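Local coordinates for protein histone-lysine N-methyltransferase family member SUVH9 (Arabidopsis thaliana, PDB 4NJ5) that plays a role in gene silencing, lacks methyltransferase activity, and may bind methylated DNA and recruit RNA polymerase V to chromatin in RNA-directed DNA methylation, at residues Ser25-Leu30 and Gly49-Ala54; Ile83-Phe88 and Asn184-Arg189; Ala316-Glu321 and Arg332-Ile337. All blocks are in the same frame, centred on the assembly; numbering follows the deposited sequence.

How the interactions relate
Interactions 1 and 2 adjoin, their centres 12 Å apart, and Phe86 is the main joint: its CG lies 3.5 Å from Ala51 CB on helix 46-60, while Arg27 NE is 3.7 Å from Phe86 CE1. Together they seat the SRA domain loop 184-189 and the chain after strand 83-84 against the N-terminal helix pair. Interaction 3 stands apart, within the pre-SET region; its centre is 22 Å from that of interaction 1 and 28 Å from that of interaction 2. It is also the one beside the metal cluster, with the side chain of Asn318 about 7 Å from a bound zinc ion, whereas the other two contacts lie far from the zinc cluster.

Interaction 1 of 3, residues Ser25-Leu30 and Gly49-Ala54; sequences SLRMFL and GKAGKA
Leu30 and Ala54 meet where helix 8-35 crosses helix 46-60, an adjacent helix pair whose axes approach to 8.8 Å here, with 127° between their N-to-C directions. The CD1 methyl of Leu30 is 3.7 Å from Ala54 N and equally near Lys50 O, so it rests on both ends of the backbone hydrogen bond that joins those two residues. Leu26, one turn earlier, brings its own CD1 to 3.6 Å from Ala54 O. The small Ala54 side chain fits against the first helix beside both leucines, its CB 3.7 Å from Arg27 CG. Arg27 contributes only its aliphatic part: CD lies 3.8 Å from Ala51 CA, and a bend at chi3 (-43°) then leads the guanidinium alongside its own helix, where NH2 forms a salt bridge with Asp24. No hydrogen bond crosses between the two segments, and the contact is van der Waals packing throughout. Farther out, Tyr23 touches both Ala51 and Ala54, while Met57 packs on Leu26 and Leu30. At the more open end, Lys50 stretches past Leu30, its CG 3.6 Å from Leu30 CB and its CE passing 3.8 Å from Leu30 O.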
loop_
_atom_site.group_PDB
_atom_site.type_symbol
_atom_site.label_atom_id
_atom_site.label_comp_id
_atom_site.label_asym_id
_atom_site.label_seq_id
_atom_site.Cartn_x
_atom_site.Cartn_y
_atom_site.Cartn_z
ATOM N N SER A 25 -11.313 2.993 -1.668
ATOM C CA SER A 25 -12.186 4.074 -1.215
ATOM C C SER A 25 -13.560 3.546 -0.809
ATOM O O SER A 25 -14.109 3.941 0.223
ATOM C CB SER A 25 -12.341 5.146 -2.291
ATOM O OG SER A 25 -11.096 5.755 -2.568
ATOM N N LEU A 26 -14.106 2.649 -1.627
ATOM C CA LEU A 26 -15.411 2.051 -1.360
ATOM C C LEU A 26 -15.397 1.258 -0.053
ATOM O O LEU A 26 -16.282 1.430 0.795
ATOM C CB LEU A 26 -15.828 1.142 -2.516
ATOM C CG LEU A 26 -17.296 1.127 -2.948
ATOM C CD1 LEU A 26 -17.605 -0.200 -3.625
ATOM C CD2 LEU A 26 -18.245 1.366 -1.780
ATOM N N ARG A 27 -14.401 0.386 0.096
ATOM C CA ARG A 27 -14.220 -0.345 1.347
ATOM C C ARG A 27 -14.247 0.608 2.530
ATOM O O ARG A 27 -15.032 0.432 3.467
ATOM C CB ARG A 27 -12.886 -1.089 1.357
ATOM C CG ARG A 27 -12.921 -2.503 0.827
ATOM C CD ARG A 27 -11.716 -3.288 1.335
ATOM N NE ARG A 27 -10.481 -2.507 1.278
ATOM C CZ ARG A 27 -9.863 -1.998 2.342
ATOM N NH1 ARG A 27 -10.363 -2.191 3.557
ATOM N NH2 ARG A 27 -8.747 -1.296 2.190
ATOM N N MET A 28 -13.389 1.624 2.472
ATOM C CA MET A 28 -13.285 2.580 3.567
ATOM C C MET A 28 -14.622 3.262 3.851
ATOM O O MET A 28 -14.960 3.528 5.005
ATOM C CB MET A 28 -12.184 3.606 3.286
ATOM C CG MET A 28 -10.780 3.018 3.367
ATOM S SD MET A 28 -9.488 4.177 2.883
ATOM C CE MET A 28 -9.732 5.473 4.100
ATOM N N PHE A 29 -15.391 3.521 2.798
ATOM C CA PHE A 29 -16.698 4.145 2.957
ATOM C C PHE A 29 -17.684 3.240 3.688
ATOM O O PHE A 29 -18.407 3.691 4.576
ATOM C CB PHE A 29 -17.281 4.545 1.604
ATOM C CG PHE A 29 -18.711 4.997 1.677
ATOM C CD1 PHE A 29 -19.029 6.253 2.173
ATOM C CD2 PHE A 29 -19.739 4.165 1.255
ATOM C CE1 PHE A 29 -20.343 6.674 2.248
ATOM C CE2 PHE A 29 -21.060 4.579 1.327
ATOM C CZ PHE A 29 -21.362 5.836 1.823
ATOM N N LEU A 30 -17.716 1.969 3.296
ATOM C CA LEU A 30 -18.579 0.985 3.942
ATOM C C LEU A 30 -18.215 0.844 5.417
ATOM O O LEU A 30 -19.098 0.709 6.295
ATOM C CB LEU A 30 -18.444 -0.366 3.245
ATOM C CG LEU A 30 -18.957 -0.372 1.809
ATOM C CD1 LEU A 30 -18.699 -1.711 1.136
ATOM C CD2 LEU A 30 -20.444 -0.038 1.791
ATOM N N GLY A 49 -15.858 -8.951 5.363
ATOM C CA GLY A 49 -17.211 -8.757 4.887
ATOM C C GLY A 49 -17.353 -7.474 4.088
ATOM O O GLY A 49 -18.015 -7.450 3.046
ATOM N N LYS A 50 -16.725 -6.403 4.570
ATOM C CA LYS A 50 -16.776 -5.119 3.875
ATOM C C LYS A 50 -15.995 -5.166 2.563
ATOM O O LYS A 50 -16.367 -4.521 1.581
ATOM C CB LYS A 50 -16.270 -3.993 4.777
ATOM C CG LYS A 50 -17.380 -3.117 5.345
ATOM C CD LYS A 50 -18.550 -3.942 5.848
ATOM C CE LYS A 50 -19.726 -3.050 6.213
ATOM N NZ LYS A 50 -21.012 -3.798 6.281
ATOM N N ALA A 51 -14.918 -5.943 2.552
ATOM C CA ALA A 51 -14.157 -6.175 1.336
ATOM C C ALA A 51 -15.021 -6.883 0.293
ATOM O O ALA A 51 -15.056 -6.488 -0.878
ATOM C CB ALA A 51 -12.922 -6.994 1.648
ATOM N N GLY A 52 -15.721 -7.928 0.729
ATOM C CA GLY A 52 -16.602 -8.679 -0.146
ATOM C C GLY A 52 -17.733 -7.823 -0.683
ATOM O O GLY A 52 -18.110 -7.928 -1.856
ATOM N N LYS A 53 -18.272 -6.964 0.177
ATOM C CA LYS A 53 -19.348 -6.074 -0.237
ATOM C C LYS A 53 -18.860 -5.059 -1.267
ATOM O O LYS A 53 -19.548 -4.791 -2.256
ATOM C CB LYS A 53 -19.964 -5.359 0.964
ATOM C CG LYS A 53 -21.289 -4.689 0.647
ATOM C CD LYS A 53 -22.230 -5.667 -0.040
ATOM C CE LYS A 53 -23.631 -5.097 -0.179
ATOM N NZ LYS A 53 -23.649 -3.854 -0.996
ATOM N N ALA A 54 -17.673 -4.502 -1.035
ATOM C CA ALA A 54 -17.071 -3.580 -1.992
ATOM C C ALA A 54 -16.901 -4.269 -3.346
ATOM O O ALA A 54 -17.222 -3.701 -4.396
ATOM C CB ALA A 54 -15.736 -3.073 -1.477
#

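Interaction 2 of 3, residues Ile83-Phe88 and Asn184-Arg189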
loop_
_atom_site.group_PDB
_atom_site.type_symbol
_atom_site.label_atom_id
_atom_site.label_comp_id
_atom_site.label_asym_id
_atom_site.label_seq_id
_atom_site.Cartn_x
_atom_site.Cartn_y
_atom_site.Cartn_z
ATOM N N ILE A 83 0.660 -6.378 -4.488
ATOM C CA ILE A 83 0.103 -6.992 -3.289
ATOM C C ILE A 83 -1.377 -6.675 -3.128
ATOM O O ILE A 83 -1.857 -5.627 -3.570
ATOM C CB ILE A 83 0.845 -6.553 -2.014
ATOM C CG1 ILE A 83 0.842 -5.026 -1.896
ATOM C CG2 ILE A 83 2.261 -7.109 -2.006
ATOM C CD1 ILE A 83 1.381 -4.514 -0.577
ATOM N N PHE A 84 -2.086 -7.598 -2.487
ATOM C CA PHE A 84 -3.516 -7.473 -2.246
ATOM C C PHE A 84 -3.823 -8.003 -0.851
ATOM O O PHE A 84 -3.080 -8.830 -0.323
ATOM C CB PHE A 84 -4.295 -8.250 -3.309
ATOM C CG PHE A 84 -3.969 -7.831 -4.711
ATOM C CD1 PHE A 84 -2.931 -8.431 -5.405
ATOM C CD2 PHE A 84 -4.682 -6.817 -5.328
ATOM C CE1 PHE A 84 -2.619 -8.032 -6.689
ATOM C CE2 PHE A 84 -4.378 -6.417 -6.614
ATOM C CZ PHE A 84 -3.344 -7.025 -7.295
ATOM N N PHE A 85 -4.914 -7.535 -0.253
ATOM C CA PHE A 85 -5.205 -7.876 1.139
ATOM C C PHE A 85 -6.434 -8.760 1.321
ATOM O O PHE A 85 -6.674 -9.278 2.408
ATOM C CB PHE A 85 -5.351 -6.606 1.971
ATOM C CG PHE A 85 -4.144 -5.723 1.932
ATOM C CD1 PHE A 85 -2.957 -6.130 2.518
ATOM C CD2 PHE A 85 -4.191 -4.485 1.308
ATOM C CE1 PHE A 85 -1.837 -5.319 2.487
ATOM C CE2 PHE A 85 -3.076 -3.666 1.275
ATOM C CZ PHE A 85 -1.896 -4.084 1.865
ATOM N N PHE A 86 -7.210 -8.927 0.258
ATOM C CA PHE A 86 -8.431 -9.714 0.330
ATOM C C PHE A 86 -8.595 -10.578 -0.911
ATOM O O PHE A 86 -8.153 -10.206 -2.001
ATOM C CB PHE A 86 -9.652 -8.800 0.481
ATOM C CG PHE A 86 -9.586 -7.876 1.666
ATOM C CD1 PHE A 86 -9.165 -6.563 1.513
ATOM C CD2 PHE A 86 -9.954 -8.313 2.931
ATOM C CE1 PHE A 86 -9.109 -5.704 2.596
ATOM C CE2 PHE A 86 -9.901 -7.457 4.023
ATOM C CZ PHE A 86 -9.478 -6.150 3.854
ATOM N N ARG A 87 -9.235 -11.730 -0.744
ATOM C CA ARG A 87 -9.523 -12.609 -1.869
ATOM C C ARG A 87 -10.395 -11.929 -2.917
ATOM O O ARG A 87 -10.136 -12.030 -4.104
ATOM C CB ARG A 87 -10.194 -13.892 -1.385
ATOM C CG ARG A 87 -9.326 -14.783 -0.534
ATOM C CD ARG A 87 -8.230 -15.418 -1.353
ATOM N NE ARG A 87 -8.281 -16.876 -1.319
ATOM C CZ ARG A 87 -8.784 -17.625 -2.292
ATOM N NH1 ARG A 87 -8.796 -18.945 -2.185
ATOM N NH2 ARG A 87 -9.272 -17.046 -3.374
ATOM N N PHE A 88 -11.431 -11.232 -2.467
ATOM C CA PHE A 88 -12.382 -10.601 -3.378
ATOM C C PHE A 88 -11.685 -9.546 -4.228
ATOM O O PHE A 88 -12.013 -9.343 -5.406
ATOM C CB PHE A 88 -13.516 -9.965 -2.586
ATOM C CG PHE A 88 -14.882 -10.284 -3.116
ATOM C CD1 PHE A 88 -15.395 -9.595 -4.201
ATOM C CD2 PHE A 88 -15.659 -11.262 -2.517
ATOM C CE1 PHE A 88 -16.662 -9.879 -4.683
ATOM C CE2 PHE A 88 -16.920 -11.545 -2.993
ATOM C CZ PHE A 88 -17.423 -10.850 -4.078
ATOM N N ASN A 184 0.398 -6.428 8.140
ATOM C CA ASN A 184 -0.147 -5.241 7.489
ATOM C C ASN A 184 -1.325 -4.712 8.288
ATOM O O ASN A 184 -1.880 -5.420 9.122
ATOM C CB ASN A 184 -0.567 -5.543 6.050
ATOM C CG ASN A 184 -1.795 -6.422 5.975
ATOM O OD1 ASN A 184 -2.925 -5.934 6.009
ATOM N ND2 ASN A 184 -1.580 -7.727 5.874
ATOM N N GLU A 185 -1.720 -3.476 8.014
ATOM C CA GLU A 185 -2.687 -2.787 8.864
ATOM C C GLU A 185 -4.133 -2.833 8.361
ATOM O O GLU A 185 -5.022 -2.226 8.955
ATOM C CB GLU A 185 -2.244 -1.338 9.102
ATOM C CG GLU A 185 -1.527 -1.107 10.435
ATOM C CD GLU A 185 -0.311 -2.003 10.625
ATOM O OE1 GLU A 185 -0.185 -2.612 11.710
ATOM O OE2 GLU A 185 0.525 -2.091 9.698
ATOM N N VAL A 186 -4.376 -3.560 7.276
ATOM C CA VAL A 186 -5.717 -3.600 6.688
ATOM C C VAL A 186 -6.400 -4.963 6.838
ATOM O O VAL A 186 -7.615 -5.034 7.029
ATOM C CB VAL A 186 -5.694 -3.121 5.214
ATOM C CG1 VAL A 186 -4.412 -3.557 4.545
ATOM C CG2 VAL A 186 -6.919 -3.600 4.446
ATOM N N SER A 187 -5.621 -6.038 6.786
ATOM C CA SER A 187 -6.173 -7.375 7.006
ATOM C C SER A 187 -5.164 -8.324 7.648
ATOM O O SER A 187 -4.042 -7.938 7.960
ATOM C CB SER A 187 -6.687 -7.975 5.695
ATOM O OG SER A 187 -5.613 -8.404 4.879
ATOM N N SER A 188 -5.572 -9.574 7.829
ATOM C CA SER A 188 -4.735 -10.573 8.487
ATOM C C SER A 188 -3.747 -11.264 7.543
ATOM O O SER A 188 -2.878 -12.011 7.993
ATOM C CB SER A 188 -5.608 -11.614 9.193
ATOM O OG SER A 188 -6.548 -12.188 8.296
ATOM N N ARG A 189 -3.870 -11.019 6.240
ATOM C CA ARG A 189 -2.980 -11.665 5.278
ATOM C C ARG A 189 -2.643 -10.787 4.074
ATOM O O ARG A 189 -3.294 -9.776 3.823
ATOM C CB ARG A 189 -3.570 -13.000 4.801
ATOM C CG ARG A 189 -4.416 -12.910 3.531
ATOM C CD ARG A 189 -5.660 -12.052 3.719
ATOM N NE ARG A 189 -6.664 -12.699 4.555
ATOM C CZ ARG A 189 -7.845 -12.164 4.849
ATOM N NH1 ARG A 189 -8.169 -10.967 4.376
ATOM N NH2 ARG A 189 -8.702 -12.828 5.614
#
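Val186 gives one methyl to each of two rings, CG1 to Phe85 and CG2 to Phe86. The contact belongs to the SRA (YDG) domain, where an Asx turn in the loop leading to strand 190-206 meets the chain leaving strand 83-84. Val186 CG1 comes down over the centre of the Phe85 ring, 3.2 Å above its plane, a close CH-pi contact in which the two side chains cross at about a right angle. The other methyl, CG2, approaches Phe86 obliquely and ends 3.6 Å from CE1.

Asn184 slides past Phe85 in the opposite direction, its amide plane 34° from the ring plane and OD1 3.5 Å from Phe85 CD1. That oxygen has a second task. With CG placed between the backbone N and the carbonyl carbon (chi1 71°), OD1 folds back to accept from Val186 N at 3.1 Å and, more nearly straight, from Ser187 N at 2.8 Å. Two backbone N-H groups thus fix the amide, and Asn184 ND2 bonds to Tyr182 O.

Arg189 crosses Phe86 at about a right angle, with 67° between guanidinium and ring planes. Bends at chi2 and chi3 bring NH1 to Phe85 O, a straight bond of 3.0 Å that lies in both the carbonyl plane and the guanidinium plane. NH2 forms a salt bridge with Asp48, which ties the loop to helix 46-60, and Ser188 OG lies over one guanidinium face. Phe86 itself packs on Arg27 and Ala51, so its ring joins the loop to the N-terminal helices. Ser187 OG is stationed over one face of the Phe86 ring and lies 2.8 Å from Phe85 O.

Interaction 3 of 3, residues Ala316-Glu321 and Arg332-Ile337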
loop_
_atom_site.group_PDB
_atom_site.type_symbol
_atom_site.label_atom_id
_atom_site.label_comp_id
_atom_site.label_asym_id
_atom_site.label_seq_id
_atom_site.Cartn_x
_atom_site.Cartn_y
_atom_site.Cartn_z
ATOM N N ALA A 316 -15.777 20.397 12.502
ATOM C CA ALA A 316 -16.136 21.674 11.897
ATOM C C ALA A 316 -14.883 22.380 11.378
ATOM O O ALA A 316 -14.922 23.035 10.330
ATOM C CB ALA A 316 -16.864 22.553 12.893
ATOM N N LYS A 317 -13.777 22.253 12.114
ATOM C CA LYS A 317 -12.505 22.848 11.705
ATOM C C LYS A 317 -11.997 22.205 10.417
ATOM O O LYS A 317 -11.276 22.832 9.644
ATOM C CB LYS A 317 -11.453 22.711 12.819
ATOM C CG LYS A 317 -11.831 23.365 14.142
ATOM C CD LYS A 317 -10.771 23.122 15.229
ATOM C CE LYS A 317 -9.516 23.949 14.982
ATOM N NZ LYS A 317 -8.314 23.360 15.633
ATOM N N ASN A 318 -12.385 20.951 10.205
ATOM C CA ASN A 318 -11.995 20.196 9.019
ATOM C C ASN A 318 -13.102 20.158 7.965
ATOM O O ASN A 318 -13.315 19.140 7.309
ATOM C CB ASN A 318 -11.571 18.773 9.408
ATOM C CG ASN A 318 -10.265 18.744 10.197
ATOM O OD1 ASN A 318 -9.178 18.729 9.618
ATOM N ND2 ASN A 318 -10.370 18.730 11.521
ATOM N N SER A 319 -13.816 21.272 7.831
ATOM C CA SER A 319 -14.850 21.435 6.807
ATOM C C SER A 319 -15.952 20.384 6.875
ATOM O O SER A 319 -16.539 20.023 5.854
ATOM C CB SER A 319 -14.234 21.451 5.404
ATOM O OG SER A 319 -13.380 22.570 5.238
ATOM N N GLY A 320 -16.224 19.891 8.077
ATOM C CA GLY A 320 -17.295 18.934 8.279
ATOM C C GLY A 320 -16.883 17.480 8.136
ATOM O O GLY A 320 -17.723 16.589 8.227
ATOM N N GLU A 321 -15.596 17.223 7.926
ATOM C CA GLU A 321 -15.146 15.844 7.770
ATOM C C GLU A 321 -13.773 15.586 8.380
ATOM O O GLU A 321 -12.772 16.131 7.924
ATOM C CB GLU A 321 -15.149 15.430 6.296
ATOM C CG GLU A 321 -14.952 13.935 6.086
ATOM C CD GLU A 321 -14.731 13.565 4.633
ATOM O OE1 GLU A 321 -14.105 14.361 3.903
ATOM O OE2 GLU A 321 -15.183 12.477 4.222
ATOM N N ARG A 332 -9.655 11.280 2.150
ATOM C CA ARG A 332 -9.465 12.059 0.928
ATOM C C ARG A 332 -8.440 13.171 1.172
ATOM O O ARG A 332 -8.189 13.534 2.318
ATOM C CB ARG A 332 -10.792 12.669 0.468
ATOM C CG ARG A 332 -11.440 13.616 1.480
ATOM C CD ARG A 332 -12.809 14.083 0.998
ATOM N NE ARG A 332 -13.394 13.121 0.069
ATOM C CZ ARG A 332 -14.183 12.110 0.418
ATOM N NH1 ARG A 332 -14.511 11.918 1.688
ATOM N NH2 ARG A 332 -14.650 11.293 -0.510
ATOM N N GLN A 333 -7.849 13.704 0.104
ATOM C CA GLN A 333 -6.962 14.865 0.207
ATOM C C GLN A 333 -7.732 16.104 0.679
ATOM O O GLN A 333 -8.903 16.282 0.343
ATOM C CB GLN A 333 -6.303 15.180 -1.148
ATOM C CG GLN A 333 -5.262 14.171 -1.631
ATOM C CD GLN A 333 -4.510 14.659 -2.864
ATOM O OE1 GLN A 333 -4.332 15.863 -3.060
ATOM N NE2 GLN A 333 -4.067 13.725 -3.701
ATOM N N LYS A 334 -7.070 16.953 1.461
ATOM C CA LYS A 334 -7.619 18.250 1.873
ATOM C C LYS A 334 -6.478 19.273 1.946
ATOM O O LYS A 334 -5.334 18.893 2.143
ATOM C CB LYS A 334 -8.409 18.155 3.198
ATOM C CG LYS A 334 -8.035 16.993 4.103
ATOM C CD LYS A 334 -9.292 16.330 4.694
ATOM C CE LYS A 334 -10.267 17.349 5.287
ATOM N NZ LYS A 334 -9.749 17.965 6.542
ATOM N N PRO A 335 -6.774 20.569 1.773
ATOM C CA PRO A 335 -5.686 21.559 1.767
ATOM C C PRO A 335 -5.009 21.720 3.128
ATOM O O PRO A 335 -3.862 22.167 3.205
ATOM C CB PRO A 335 -6.397 22.865 1.388
ATOM C CG PRO A 335 -7.811 22.665 1.824
ATOM C CD PRO A 335 -8.097 21.196 1.622
ATOM N N LEU A 336 -5.720 21.353 4.186
ATOM C CA LEU A 336 -5.213 21.509 5.541
ATOM C C LEU A 336 -5.926 20.561 6.496
ATOM O O LEU A 336 -7.155 20.510 6.537
ATOM C CB LEU A 336 -5.389 22.956 6.011
ATOM C CG LEU A 336 -4.838 23.315 7.391
ATOM C CD1 LEU A 336 -3.328 23.109 7.441
ATOM C CD2 LEU A 336 -5.201 24.745 7.737
ATOM N N ILE A 337 -5.147 19.808 7.261
ATOM C CA ILE A 337 -5.713 18.909 8.254
ATOM C C ILE A 337 -5.510 19.454 9.667
ATOM O O ILE A 337 -4.383 19.749 10.076
ATOM C CB ILE A 337 -5.102 17.499 8.157
ATOM C CG1 ILE A 337 -5.315 16.920 6.755
ATOM C CG2 ILE A 337 -5.703 16.589 9.217
ATOM C CD1 ILE A 337 -4.710 15.546 6.555
#
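A single nitrogen, Arg332 NH1, serves both carboxylate oxygens of Glu321, so this salt bridge lacks the paired grip of two nitrogens on two oxygens. Both hydrogen bonds are weak: OE2 is the nearer, 2.7 Å from NH1, but sharply bent, while OE1 is straighter and long, 3.3 Å from NH1. The carboxylate and guanidinium planes are only 11° apart, and OE2 lies at the guanidinium edge. Glu321 reaches there with a chain extended beyond CG, which is anti to the backbone N (chi1 -169°). Arg332 bends instead at chi3 (25°), and its CD comes to 3.2 Å from Glu321 OE1. An alanine in place of Arg332 would remove this guanidinium and probably leave the Glu321 carboxylate without its cationic mate in the contact, free to turn.

The backbone that delivers Glu321 is a Schellman motif ending helix 313-317, with Ser319, at positive phi, as its C-prime residue; a type I' turn from Asn318 to Glu321 overlaps it. This is the pre-SET region, and Cys314 of the same helix binds zinc. Asn318 ties the helix end to the following strand: ND2 bonds to Cys314 O and OD1 accepts from His338 N. Its side chain lies about 7 Å from a bound zinc ion, consistent with a second-shell place beside the cluster.

Lys334 crosses Asn318 at about a right angle, and bends at chi2, chi3 and chi4 curl its chain into the turn. NZ stands 3.2 Å from Asn318 OD1, and CE passes 3.8 Å from Glu321 O. Ile337 pairs by backbone bonds with Phe473 and Leu475 on strand 469-475, while its CA lies 3.7 Å from Asn318 OD1.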